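Putative peptidoglycan-binding/hydrolysing protein (Peptoclostridium difficile, PDB 5TV7) probably binds, and may help to hydrolyse, the peptidoglycan of the bacterial cell wall, and is seen here with glutamine hydroxamate bound in a pocket. Local coordinates at residues Ala164-Asp167 / Lys168-Arg171; Lys141-Asn144 / Ala145-Phe149; Tyr29-Tyr33 / Glu34-Gln38; Ile123-Leu127 / Leu128-Val132. One frame throughout, in Å; residues are numbered along the deposited sequence.

Contact 1. Residues Ala164-Asp167 / Lys168-Arg171; sequences ATWD and KLGR. With HGA (glutamine hydroxamate), chain C.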
# COMPACT_ATOMS: atom_id res chain seq x y z
N ALA A 164 -12.44 -5.58 10.26
CA ALA A 164 -13.47 -4.81 9.55
C ALA A 164 -12.88 -3.95 8.43
O ALA A 164 -13.46 -3.85 7.36
CB ALA A 164 -14.26 -3.94 10.52
N THR A 165 -11.73 -3.34 8.70
CA THR A 165 -11.10 -2.47 7.71
C THR A 165 -10.52 -3.31 6.55
O THR A 165 -10.62 -2.90 5.39
CB THR A 165 -10.05 -1.55 8.35
OG1 THR A 165 -10.70 -0.72 9.32
CG2 THR A 165 -9.37 -0.65 7.30
N TRP A 166 -9.94 -4.48 6.86
CA TRP A 166 -9.42 -5.36 5.81
C TRP A 166 -10.55 -5.81 4.91
O TRP A 166 -10.40 -5.83 3.70
CB TRP A 166 -8.79 -6.62 6.36
CG TRP A 166 -7.44 -6.50 6.96
CD1 TRP A 166 -7.09 -6.82 8.24
CD2 TRP A 166 -6.25 -6.07 6.31
NE1 TRP A 166 -5.74 -6.63 8.42
CE2 TRP A 166 -5.20 -6.17 7.25
CE3 TRP A 166 -5.96 -5.61 5.02
CZ2 TRP A 166 -3.89 -5.81 6.95
CZ3 TRP A 166 -4.64 -5.27 4.72
CH2 TRP A 166 -3.62 -5.36 5.68
N ASP A 167 -11.67 -6.16 5.52
CA ASP A 167 -12.83 -6.64 4.79
C ASP A 167 -13.33 -5.60 3.80
O ASP A 167 -13.62 -5.92 2.63
CB ASP A 167 -13.95 -7.00 5.77
CG ASP A 167 -15.21 -7.47 5.08
OD1 ASP A 167 -15.22 -8.57 4.48
OD2 ASP A 167 -16.22 -6.73 5.15
N LYS A 168 -13.40 -4.35 4.25
CA LYS A 168 -13.90 -3.27 3.40
C LYS A 168 -12.90 -3.00 2.27
O LYS A 168 -13.29 -2.85 1.13
CB LYS A 168 -14.19 -2.01 4.23
CG LYS A 168 -15.06 -0.99 3.51
CD LYS A 168 -16.49 -1.49 3.35
CE LYS A 168 -17.27 -0.61 2.40
NZ LYS A 168 -18.55 -1.24 1.95
N LEU A 169 -11.61 -2.96 2.60
CA LEU A 169 -10.59 -2.76 1.58
C LEU A 169 -10.65 -3.85 0.52
O LEU A 169 -10.59 -3.57 -0.68
CB LEU A 169 -9.18 -2.77 2.21
CG LEU A 169 -8.80 -1.50 2.96
CD1 LEU A 169 -7.53 -1.74 3.77
CD2 LEU A 169 -8.62 -0.36 1.98
N GLY A 170 -10.78 -5.09 0.98
CA GLY A 170 -10.87 -6.24 0.09
C GLY A 170 -12.06 -6.21 -0.84
O GLY A 170 -11.93 -6.48 -2.03
N ARG A 171 -13.24 -5.89 -0.30
CA ARG A 171 -14.47 -5.85 -1.10
C ARG A 171 -14.43 -4.76 -2.17
O ARG A 171 -14.95 -4.96 -3.26
CB ARG A 171 -15.71 -5.67 -0.23
CG ARG A 171 -16.03 -6.90 0.59
CD ARG A 171 -17.17 -6.65 1.55
NE ARG A 171 -17.35 -7.79 2.44
CZ ARG A 171 -18.08 -8.88 2.17
NH1 ARG A 171 -18.74 -9.01 1.03
NH2 ARG A 171 -18.15 -9.85 3.07
N HGA C . -10.08 -0.84 13.30
CA HGA C . -10.15 -2.25 13.62
CB HGA C . -10.89 -2.42 14.95
CG HGA C . -10.43 -3.63 15.77
CD HGA C . -9.06 -3.43 16.38
OE1 HGA C . -8.16 -4.20 16.09
NE2 HGA C . -8.89 -2.41 17.22
OZ2 HGA C . -7.65 -2.14 17.79
C HGA C . -10.82 -3.00 12.49
O HGA C . -10.73 -2.53 11.34
OXT HGA C . -11.42 -4.08 12.72

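Contact 2. Residues Lys141-Asn144 / Ala145-Phe149; sequences KTYN and AVVSF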
# COMPACT_ATOMS: atom_id res chain seq x y z
N LYS A 141 1.29 9.17 6.78
CA LYS A 141 0.47 9.21 5.58
C LYS A 141 -0.49 8.04 5.51
O LYS A 141 -1.63 8.23 5.11
CB LYS A 141 1.31 9.30 4.31
CG LYS A 141 1.99 10.65 4.16
CD LYS A 141 2.69 10.81 2.83
CE LYS A 141 1.71 10.77 1.66
NZ LYS A 141 2.36 11.16 0.37
N THR A 142 -0.01 6.86 5.92
CA THR A 142 -0.84 5.67 5.95
C THR A 142 -1.92 5.83 7.01
O THR A 142 -3.07 5.47 6.78
CB THR A 142 -0.03 4.37 6.23
OG1 THR A 142 1.00 4.22 5.24
CG2 THR A 142 -0.94 3.15 6.18
N TYR A 143 -1.54 6.36 8.17
CA TYR A 143 -2.49 6.59 9.25
C TYR A 143 -3.61 7.51 8.78
O TYR A 143 -4.78 7.17 8.94
CB TYR A 143 -1.80 7.18 10.49
CG TYR A 143 -2.76 7.60 11.59
CD1 TYR A 143 -3.23 6.68 12.53
CD2 TYR A 143 -3.23 8.91 11.67
CE1 TYR A 143 -4.12 7.05 13.53
CE2 TYR A 143 -4.13 9.29 12.66
CZ TYR A 143 -4.57 8.36 13.59
OH TYR A 143 -5.46 8.70 14.59
N ASN A 144 -3.26 8.64 8.17
CA ASN A 144 -4.26 9.61 7.68
C ASN A 144 -5.19 8.98 6.66
O ASN A 144 -6.40 9.22 6.71
CB ASN A 144 -3.61 10.85 7.08
CG ASN A 144 -2.78 11.63 8.08
OD1 ASN A 144 -2.98 11.54 9.29
ND2 ASN A 144 -1.83 12.41 7.57
N ALA A 145 -4.64 8.16 5.77
CA ALA A 145 -5.42 7.51 4.74
C ALA A 145 -6.39 6.51 5.36
O ALA A 145 -7.57 6.49 5.00
CB ALA A 145 -4.51 6.82 3.74
N VAL A 146 -5.92 5.73 6.33
CA VAL A 146 -6.76 4.75 7.00
C VAL A 146 -7.91 5.44 7.73
O VAL A 146 -9.06 5.02 7.60
CB VAL A 146 -5.93 3.86 7.95
CG1 VAL A 146 -6.83 2.99 8.81
CG2 VAL A 146 -4.96 2.99 7.16
N VAL A 147 -7.63 6.50 8.48
CA VAL A 147 -8.68 7.27 9.17
C VAL A 147 -9.70 7.81 8.16
O VAL A 147 -10.91 7.67 8.36
CB VAL A 147 -8.08 8.42 10.01
CG1 VAL A 147 -9.15 9.41 10.51
CG2 VAL A 147 -7.28 7.85 11.18
N SER A 148 -9.21 8.39 7.05
CA SER A 148 -10.10 8.93 6.01
C SER A 148 -10.97 7.85 5.39
O SER A 148 -12.17 8.05 5.17
CB SER A 148 -9.29 9.60 4.90
OG SER A 148 -8.64 10.76 5.38
N PHE A 149 -10.35 6.72 5.07
CA PHE A 149 -11.04 5.57 4.52
C PHE A 149 -12.11 5.09 5.47
O PHE A 149 -13.24 4.84 5.07
CB PHE A 149 -10.04 4.44 4.22
CG PHE A 149 -10.68 3.14 3.81
CD1 PHE A 149 -11.12 2.94 2.52
CD2 PHE A 149 -10.84 2.11 4.73
CE1 PHE A 149 -11.70 1.73 2.13
CE2 PHE A 149 -11.42 0.90 4.36
CZ PHE A 149 -11.86 0.72 3.06

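Contact 3. Residues Tyr29-Tyr33 / Glu34-Gln38; sequences YIYTY and ENAPQ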
# COMPACT_ATOMS: atom_id res chain seq x y z
N TYR A 29 6.35 1.28 -11.02
CA TYR A 29 7.71 0.76 -10.95
C TYR A 29 8.21 0.57 -9.52
O TYR A 29 7.93 1.39 -8.64
CB TYR A 29 8.65 1.69 -11.73
CG TYR A 29 8.35 1.68 -13.21
CD1 TYR A 29 7.36 2.50 -13.75
CD2 TYR A 29 9.03 0.82 -14.07
CE1 TYR A 29 7.07 2.47 -15.11
CE2 TYR A 29 8.75 0.79 -15.43
CZ TYR A 29 7.77 1.62 -15.94
OH TYR A 29 7.48 1.58 -17.28
N ILE A 30 8.94 -0.52 -9.30
CA ILE A 30 9.54 -0.83 -8.01
C ILE A 30 10.96 -0.30 -8.06
O ILE A 30 11.71 -0.59 -8.99
CB ILE A 30 9.59 -2.35 -7.72
CG1 ILE A 30 8.19 -2.96 -7.77
CG2 ILE A 30 10.24 -2.61 -6.36
CD1 ILE A 30 8.19 -4.47 -7.62
N TYR A 31 11.32 0.47 -7.04
CA TYR A 31 12.65 1.04 -6.91
C TYR A 31 13.21 0.64 -5.56
O TYR A 31 12.47 0.29 -4.65
CB TYR A 31 12.58 2.57 -6.90
CG TYR A 31 12.13 3.20 -8.19
CD1 TYR A 31 13.06 3.47 -9.20
CD2 TYR A 31 10.80 3.54 -8.41
CE1 TYR A 31 12.67 4.06 -10.39
CE2 TYR A 31 10.40 4.12 -9.60
CZ TYR A 31 11.33 4.37 -10.58
OH TYR A 31 10.96 4.95 -11.77
N THR A 32 14.53 0.68 -5.46
CA THR A 32 15.19 0.51 -4.18
C THR A 32 15.32 1.95 -3.69
O THR A 32 15.30 2.89 -4.51
CB THR A 32 16.58 -0.13 -4.31
OG1 THR A 32 17.38 0.66 -5.19
CG2 THR A 32 16.48 -1.56 -4.86
N TYR A 33 15.45 2.13 -2.38
CA TYR A 33 15.59 3.46 -1.81
C TYR A 33 16.74 4.25 -2.47
O TYR A 33 16.57 5.42 -2.81
CB TYR A 33 15.76 3.37 -0.29
CG TYR A 33 16.02 4.69 0.41
CD1 TYR A 33 15.09 5.72 0.35
CD2 TYR A 33 17.17 4.89 1.17
CE1 TYR A 33 15.31 6.93 1.00
CE2 TYR A 33 17.41 6.09 1.82
CZ TYR A 33 16.47 7.11 1.74
OH TYR A 33 16.70 8.29 2.39
N GLU A 34 17.88 3.60 -2.69
CA GLU A 34 19.00 4.29 -3.32
C GLU A 34 18.74 4.63 -4.80
O GLU A 34 19.24 5.64 -5.29
CB GLU A 34 20.32 3.52 -3.15
CG GLU A 34 20.36 2.11 -3.71
CD GLU A 34 21.74 1.48 -3.60
OE1 GLU A 34 22.71 2.19 -3.24
OE2 GLU A 34 21.86 0.27 -3.89
N ASN A 35 17.95 3.81 -5.50
CA ASN A 35 17.64 4.07 -6.92
C ASN A 35 16.39 4.93 -7.15
O ASN A 35 16.21 5.47 -8.24
CB ASN A 35 17.44 2.76 -7.69
CG ASN A 35 18.70 1.92 -7.76
OD1 ASN A 35 18.63 0.69 -7.75
ND2 ASN A 35 19.85 2.57 -7.82
N ALA A 36 15.55 5.05 -6.13
CA ALA A 36 14.28 5.78 -6.27
C ALA A 36 14.45 7.25 -6.63
O ALA A 36 15.48 7.85 -6.29
CB ALA A 36 13.46 5.66 -4.99
N PRO A 37 13.45 7.83 -7.32
CA PRO A 37 13.52 9.27 -7.61
C PRO A 37 13.61 10.02 -6.29
O PRO A 37 13.07 9.56 -5.28
CB PRO A 37 12.19 9.55 -8.32
CG PRO A 37 11.75 8.24 -8.88
CD PRO A 37 12.27 7.20 -7.94
N GLN A 38 14.27 11.18 -6.30
CA GLN A 38 14.49 11.94 -5.08
C GLN A 38 13.21 12.31 -4.32
O GLN A 38 13.20 12.30 -3.09
CB GLN A 38 15.31 13.20 -5.36
CG GLN A 38 15.82 13.88 -4.09
CD GLN A 38 16.67 12.96 -3.23
OE1 GLN A 38 17.39 12.10 -3.74
NE2 GLN A 38 16.61 13.15 -1.92

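Contact 4. Residues Ile123-Leu127 / Leu128-Val132; sequences IMLTL and LGYNV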
# COMPACT_ATOMS: atom_id res chain seq x y z
N ILE A 123 -1.12 -0.77 -1.04
CA ILE A 123 -1.51 -1.02 -2.40
C ILE A 123 -3.01 -0.81 -2.56
O ILE A 123 -3.43 -0.11 -3.45
CB ILE A 123 -1.08 -2.41 -2.86
CG1 ILE A 123 0.43 -2.40 -3.10
CG2 ILE A 123 -1.82 -2.80 -4.13
CD1 ILE A 123 1.06 -3.76 -3.21
N MSE A 124 -3.80 -1.38 -1.66
CA MSE A 124 -5.26 -1.25 -1.72
C MSE A 124 -5.73 0.18 -1.52
O MSE A 124 -6.61 0.66 -2.24
CB MSE A 124 -5.88 -2.20 -0.71
CG MSE A 124 -5.71 -3.63 -1.22
SE MSE A 124 -6.74 -4.89 -0.13
CE MSE A 124 -5.60 -4.85 1.44
N LEU A 125 -5.13 0.88 -0.56
CA LEU A 125 -5.48 2.29 -0.31
C LEU A 125 -5.15 3.13 -1.54
O LEU A 125 -5.94 3.99 -1.95
CB LEU A 125 -4.77 2.82 0.93
CG LEU A 125 -5.23 2.27 2.27
CD1 LEU A 125 -4.20 2.57 3.35
CD2 LEU A 125 -6.58 2.84 2.64
N THR A 126 -4.00 2.86 -2.15
CA THR A 126 -3.60 3.58 -3.35
C THR A 126 -4.60 3.35 -4.51
O THR A 126 -4.91 4.29 -5.23
CB THR A 126 -2.16 3.26 -3.76
OG1 THR A 126 -1.29 3.57 -2.67
CG2 THR A 126 -1.75 4.09 -4.95
N LEU A 127 -5.10 2.12 -4.66
CA LEU A 127 -6.12 1.82 -5.69
C LEU A 127 -7.40 2.62 -5.49
O LEU A 127 -8.08 2.94 -6.46
CB LEU A 127 -6.49 0.34 -5.71
CG LEU A 127 -5.57 -0.61 -6.45
CD1 LEU A 127 -5.96 -2.05 -6.15
CD2 LEU A 127 -5.65 -0.33 -7.95
N LEU A 128 -7.73 2.92 -4.24
CA LEU A 128 -8.94 3.68 -3.91
C LEU A 128 -8.72 5.18 -3.96
O LEU A 128 -9.64 5.94 -3.64
CB LEU A 128 -9.47 3.27 -2.55
CG LEU A 128 -9.90 1.81 -2.49
CD1 LEU A 128 -10.38 1.49 -1.09
CD2 LEU A 128 -10.98 1.51 -3.52
N GLY A 129 -7.51 5.59 -4.33
CA GLY A 129 -7.15 6.98 -4.51
C GLY A 129 -6.34 7.64 -3.42
O GLY A 129 -5.93 8.79 -3.60
N TYR A 130 -6.10 6.96 -2.30
CA TYR A 130 -5.36 7.57 -1.19
C TYR A 130 -3.90 7.75 -1.54
O TYR A 130 -3.29 6.94 -2.26
CB TYR A 130 -5.56 6.79 0.12
CG TYR A 130 -7.02 6.79 0.52
CD1 TYR A 130 -7.57 7.85 1.24
CD2 TYR A 130 -7.87 5.78 0.07
CE1 TYR A 130 -8.92 7.88 1.55
CE2 TYR A 130 -9.22 5.81 0.37
CZ TYR A 130 -9.74 6.86 1.10
OH TYR A 130 -11.08 6.87 1.37
N ASN A 131 -3.34 8.84 -1.03
CA ASN A 131 -1.98 9.17 -1.25
C ASN A 131 -1.17 8.70 -0.03
O ASN A 131 -1.20 9.31 1.04
CB ASN A 131 -1.88 10.67 -1.47
CG ASN A 131 -0.51 11.10 -1.94
OD1 ASN A 131 0.48 10.44 -1.69
ND2 ASN A 131 -0.46 12.24 -2.60
N VAL A 132 -0.54 7.54 -0.19
CA VAL A 132 0.33 6.96 0.82
C VAL A 132 1.52 6.48 0.02
O VAL A 132 1.38 6.17 -1.17
CB VAL A 132 -0.29 5.75 1.55
CG1 VAL A 132 -1.65 6.09 2.12
CG2 VAL A 132 -0.44 4.54 0.63
O HOH W 1 -0.48 6.05 -2.73
O HOH W 2 -3.74 7.05 -5.28

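Contact 1. Residues Ala164-Asp167 / Lys168-Arg171
The first turns of helix 163-173 join Ala164-Asp167 to Lys168-Arg171 by i to i+4 bonds, and their leading end illustrates how a helix N-terminus receives a carboxylate. Glutamine hydroxamate offers its carboxylate there: OXT takes the N-H of Ala164 at 3.1 Å, and O takes the N-H of Thr165 at 2.9 Å. Thr165 OG1 donates to the same O at 2.7 Å, because chi1 of -61° sets the hydroxyl beside its own backbone N; Gln150 is a further partner of this hydroxyl. One turn on, Thr165 O accepts Leu169 N at 3.0 Å, and Thr165 CG2 runs alongside Leu169 CD1, 4.1 Å away. The polar flank carries a salt bridge in which Arg171 NE forks to both Asp167 oxygens, 3.1 Å to OD1 and 3.1 Å to OD2. Each oxygen is met on its syn side, but the carboxylate and guanidinium planes are turned 68° apart, which is no flat two-nitrogen pairing. Tyr86 OH, from strand 78-87, also bonds to Asp167 OD1. Trp166 gives its indole N-H to Lys107 O and lies against Ala121, while Leu169 reaches Leu125, so this apolar side of the helix rests on helix 116-127.

Contact 2. Residues Lys141-Asn144 / Ala145-Phe149
Four backbone bonds link Lys141-Asn144 to Ala145-Phe149, each from an N-H to the carbonyl four residues earlier. The straightest is Val147 N to Tyr143 O, 3.0 Å long with 173° at the hydrogen; Val146 N to Thr142 O and Ser148 N to Asn144 O are both 2.9 Å.

The aromatic contact is a CH-pi interaction. Val147 CG2 sits over one face of the Tyr143 ring, 3.9 Å from its centroid and 20° off the normal, displaced toward the phenol end so that CZ, at 3.7 Å, is the nearest ring atom. Tyr143 adopts a chi1 of 173°, with CG opposite the backbone N, and this swings the ring along the helix over the residue one turn later. Such an i to i+4 pairing of an aromatic and a branched side chain exemplifies how helix 140-152, in the putative peptidoglycan-binding domain, clothes its outward, partly exposed flank.

Apolar packing on the buried side is more modest: Thr142 CG2 meets Val146 CG2 at 4.1 Å. Beyond it, Val146 touches Leu125 of helix 116-127 and Ile161. Separately, within the helix turn, Val146 CG2 makes a close methyl-carbonyl approach of 3.1 Å to Thr142 O.

The polar ends turn to other parts of the fold. Thr142 OG1 is hydrogen-bonded to Gln122 NE2, and the ammonium of Lys141 forms a salt bridge with Glu43 of helix 38-46.

Contact 3. Residues Tyr29-Tyr33 / Glu34-Gln38
Strand 26-32 ends at Thr32, and the chain folds back at once, bringing the CA atoms of Tyr31 and Ala36 to 5.1 Å. Tyr33 and Glu34 both have helical backbone angles and form the corner of a tight turn. Thr32 O faces two N-H groups across it, Asn35 N at 3.0 Å and Ala36 N at 2.7 Å, but both bonds are weak and strongly bent at the hydrogen.

The threonine hydroxyl supplies a better-directed link. Its chi1 of 56° tucks OG1 between the backbone N and the carbonyl carbon, where it accepts Asn35 N at 3.2 Å. A weak bond of 2.8 Å also runs from Thr32 OG1 to Asn35 OD1, the two side chains running alongside each other in the same direction.

On the other flank, Tyr31 CB packs against Ala36 CB at 3.7 Å, while Pro37 packs over one face of the phenol ring: Pro37 CD stands 3.7 Å from the Tyr31 ring centroid, only 1° off the normal. This CH-pi contact is centred almost perfectly, all the ring carbons lying about equally far from CD. Tyr31 OH is hydrogen-bonded to Glu72, and Tyr33 makes a cation-pi contact with Arg41.

The pairing of Thr32 OG1 with Asn35 N and of Thr32 O with Ala36 N is consistent with an ST motif, though its main-chain bond is weak; here it carries the chain from strand 26-32 to Pro37, the N-cap of helix 38-46.

Contact 4. Residues Ile123-Leu127 / Leu128-Val132
Where helix 116-127 stops, Leu125 and Tyr130 close a Schellman motif, with its tight side at the Leu125 carbonyl. Tyr130 N bonds to Leu125 O at 3.0 Å and Gly129 N to Thr126 O at 3.0 Å, both donors lying above the carbonyl planes. Gly129 makes this reversal with a positive phi of 103°. Leu125 O also receives a weak bond from Leu128 N and meets the edge of the Tyr130 ring, in its plane, 3.3 Å from CD2. Tyr130 CD2 also lies 4.1 Å from Leu125 CD2, the side chains converging at a slant.

The side facing Thr126 and Val132 is looser and hydrated. Thr126 CA points its hydrogen at Tyr130 O over 3.5 Å, almost straight at 169°, and Val132 CG2 reaches Thr126 OG1 at 3.5 Å. One water is hydrogen-bonded to Thr126 OG1 at 2.6 Å and to Tyr130 O; a second spans Thr126 O and Tyr130 O. The Thr126 hydroxyl itself is hydrogen-bonded to Gln122 O, one turn back.

Around this helix end, Tyr130 and Val132 lie on Ala145 of helix 140-152, Leu128 meets Thr173 of helix 163-173, and Leu127 packs on Leu26 and Val84 of the antiparallel sheet.

Contacts 1, 2 and 4 belong to one three-helix domain and touch pairwise. Phe149 of contact 2 is shared: its CZ lies 3.6 Å from Leu169 CD2 of contact 1, and its CE1 3.5 Å from Leu128 CD1 of contact 4. Contacts 1 and 4 also meet directly, Trp166 CZ3 lying 3.4 Å from Met124 CE. A probable hydrogen bond, Lys141 NZ to Asn131 OD1, ties contact 2 to contact 4. The side chain of Val146 is about 7 Å from the glutamine hydroxamate bound at contact 1, that of Leu125 about 11 Å. Contact 3, in the other family region, touches none of them, its nearest atoms about 8 Å from contact 4 and about 18 Å from contact 1.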